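Local coordinates for protein VP1 (Polyomavirus HPyV7, PDB 4PCH) that forms the pentameric building blocks of the virus's icosahedral outer capsid and probably takes part in attachment to host cells, at residues Ser62-Leu68 with Gly223-Ser229. Sequence-based numbering, arbitrary orientation. Where two conformers were deposited one is given.
Sequences SVAVINL and GSVYLTS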
loop_
_atom_site.group_PDB
_atom_site.type_symbol
_atom_site.label_atom_id
_atom_site.label_comp_id
_atom_site.label_asym_id
_atom_site.label_seq_id
_atom_site.Cartn_x
_atom_site.Cartn_y
_atom_site.Cartn_z
ATOM N N SER B 62 -9.610 -1.137 -25.885
ATOM C CA SER B 62 -8.716 -1.112 -27.011
ATOM C C SER B 62 -8.397 -2.535 -27.369
ATOM O O SER B 62 -8.204 -3.352 -26.479
ATOM C CB SER B 62 -7.419 -0.402 -26.621
ATOM O OG SER B 62 -7.647 0.980 -26.323
ATOM N N VAL B 63 -8.295 -2.815 -28.664
ATOM C CA VAL B 63 -7.943 -4.154 -29.127
ATOM C C VAL B 63 -6.910 -4.052 -30.234
ATOM O O VAL B 63 -6.924 -3.117 -31.048
ATOM C CB VAL B 63 -9.169 -4.955 -29.632
ATOM C CG1 VAL B 63 -10.143 -5.237 -28.493
ATOM C CG2 VAL B 63 -9.887 -4.225 -30.734
ATOM N N ALA B 64 -6.054 -5.050 -30.294
ATOM C CA ALA B 64 -5.142 -5.220 -31.420
ATOM C C ALA B 64 -5.063 -6.702 -31.717
ATOM O O ALA B 64 -5.102 -7.508 -30.792
ATOM C CB ALA B 64 -3.769 -4.664 -31.119
ATOM N N VAL B 65 -4.987 -7.034 -33.008
ATOM C CA VAL B 65 -4.778 -8.405 -33.448
ATOM C C VAL B 65 -3.507 -8.392 -34.278
ATOM O O VAL B 65 -3.451 -7.769 -35.349
ATOM C CB VAL B 65 -5.942 -8.971 -34.259
ATOM C CG1 VAL B 65 -5.722 -10.458 -34.503
ATOM C CG2 VAL B 65 -7.260 -8.778 -33.526
ATOM N N ILE B 66 -2.495 -9.080 -33.761
ATOM C CA ILE B 66 -1.144 -9.019 -34.293
ATOM C C ILE B 66 -0.851 -10.344 -34.985
ATOM O O ILE B 66 -0.861 -11.389 -34.350
ATOM C CB ILE B 66 -0.088 -8.809 -33.175
ATOM C CG1 ILE B 66 -0.427 -7.616 -32.262
ATOM C CG2 ILE B 66 1.288 -8.617 -33.793
ATOM C CD1 ILE B 66 -0.697 -6.335 -32.992
ATOM N N ASN B 67 -0.578 -10.284 -36.278
ATOM C CA ASN B 67 -0.261 -11.487 -37.027
ATOM C C ASN B 67 1.151 -12.014 -36.661
ATOM O O ASN B 67 2.084 -11.258 -36.451
ATOM C CB ASN B 67 -0.406 -11.239 -38.524
ATOM C CG ASN B 67 -1.830 -10.842 -38.925
ATOM O OD1 ASN B 67 -2.821 -11.327 -38.364
ATOM N ND2 ASN B 67 -1.932 -9.965 -39.891
ATOM N N LEU B 68 1.282 -13.324 -36.575
ATOM C CA LEU B 68 2.552 -13.955 -36.261
ATOM C C LEU B 68 3.075 -14.585 -37.544
ATOM O O LEU B 68 2.323 -14.796 -38.468
ATOM C CB LEU B 68 2.348 -15.029 -35.192
ATOM C CG LEU B 68 1.719 -14.459 -33.915
ATOM C CD1 LEU B 68 1.306 -15.578 -32.989
ATOM C CD2 LEU B 68 2.666 -13.513 -33.203
ATOM N N GLY B 223 -2.925 -18.090 -35.734
ATOM C CA GLY B 223 -1.804 -17.374 -36.361
ATOM C C GLY B 223 -1.637 -15.915 -35.978
ATOM O O GLY B 223 -0.846 -15.178 -36.583
ATOM N N SER B 224 -2.380 -15.488 -34.960
ATOM C CA SER B 224 -2.301 -14.141 -34.447
ATOM C C SER B 224 -2.401 -14.182 -32.936
ATOM O O SER B 224 -2.923 -15.136 -32.382
ATOM C CB SER B 224 -3.479 -13.281 -34.930
ATOM O OG SER B 224 -3.532 -13.150 -36.320
ATOM N N VAL B 225 -1.944 -13.104 -32.307
ATOM C CA VAL B 225 -2.124 -12.898 -30.867
ATOM C C VAL B 225 -3.074 -11.711 -30.687
ATOM O O VAL B 225 -3.005 -10.726 -31.426
ATOM C CB VAL B 225 -0.787 -12.738 -30.131
ATOM C CG1 VAL B 225 0.003 -11.545 -30.604
ATOM C CG2 VAL B 225 -0.999 -12.654 -28.622
ATOM N N TYR B 226 -3.958 -11.828 -29.699
ATOM C CA TYR B 226 -5.047 -10.889 -29.479
ATOM C C TYR B 226 -4.724 -10.166 -28.185
ATOM O O TYR B 226 -4.501 -10.826 -27.158
ATOM C CB TYR B 226 -6.386 -11.628 -29.338
ATOM C CG TYR B 226 -6.843 -12.264 -30.647
ATOM C CD1 TYR B 226 -6.157 -13.331 -31.178
ATOM C CD2 TYR B 226 -7.936 -11.773 -31.346
ATOM C CE1 TYR B 226 -6.537 -13.899 -32.382
ATOM C CE2 TYR B 226 -8.334 -12.332 -32.539
ATOM C CZ TYR B 226 -7.618 -13.400 -33.060
ATOM O OH TYR B 226 -7.969 -13.987 -34.244
ATOM N N LEU B 227 -4.618 -8.844 -28.283
ATOM C CA LEU B 227 -4.336 -7.957 -27.139
ATOM C C LEU B 227 -5.534 -7.096 -26.869
ATOM O O LEU B 227 -6.155 -6.595 -27.799
ATOM C CB LEU B 227 -3.135 -7.072 -27.458
ATOM C CG LEU B 227 -1.844 -7.845 -27.766
ATOM C CD1 LEU B 227 -0.760 -6.876 -28.181
ATOM C CD2 LEU B 227 -1.417 -8.734 -26.600
ATOM N N THR B 228 -5.835 -6.886 -25.584
ATOM C CA THR B 228 -6.970 -6.051 -25.180
ATOM C C THR B 228 -6.498 -5.208 -23.997
ATOM O O THR B 228 -5.737 -5.695 -23.176
ATOM C CB THR B 228 -8.203 -6.892 -24.789
ATOM O OG1 THR B 228 -8.472 -7.875 -25.800
ATOM C CG2 THR B 228 -9.451 -6.022 -24.623
ATOM N N SER B 229 -6.901 -3.935 -23.956
ATOM C CA SER B 229 -6.518 -3.112 -22.811
ATOM C C SER B 229 -7.539 -2.038 -22.507
ATOM O O SER B 229 -8.383 -1.724 -23.331
ATOM C CB SER B 229 -5.128 -2.501 -23.017
ATOM O OG SER B 229 -5.105 -1.520 -24.019
HETATM O O HOH W 1 0.038 -15.859 -38.915
#
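Gly223 O receives Leu68 N at 2.8 Å, just beyond the end of an antiparallel ladder in the jelly-roll core of VP1, the part of the coat protein present in this chain; residues 62-67 run antiparallel to 224-229, the start of strand 224-236, their directions 162° apart. A water donates to this carbonyl and to Leu68 O, bridging the two segments where the ladder ends. In one of the two conformers modelled for Asn67, its OD1 accepts a hydrogen bond from Ser224 OG (2.8 Å), which arrives in the carbonyl plane on a lone pair. Val225 exchanges two backbone bonds with Ile66 and turns CG1 onto Ile66 CB, 3.8 Å away; Leu68 CD2 comes up to Val225 CG1, and the loop residue Cys220 touches both side chains. Tyr226, on the other face with Val65, lies alongside that valine. Val65 CG1, placed anti to its own N (chi1 -172°), sits over the ring in a CH-pi contact 3.9 Å from the centroid, while CG2 touches the ring's CD2 and CE2. Leu227 pairs with Ala64 through two further backbone bonds and reaches Ile66 CG1 with CD1; Phe262 and Val264 of strand 253-271 continue this apolar layer. Thr228, backbone-bonded to Ala122, brings CG2 to 4.0 Å from Val63 CG1. Ser229 closes the ladder with two bonds to Ser62, whose OG turns instead to Leu28 O, and Ser229 OG rests 3.7 Å from Ser62 CB.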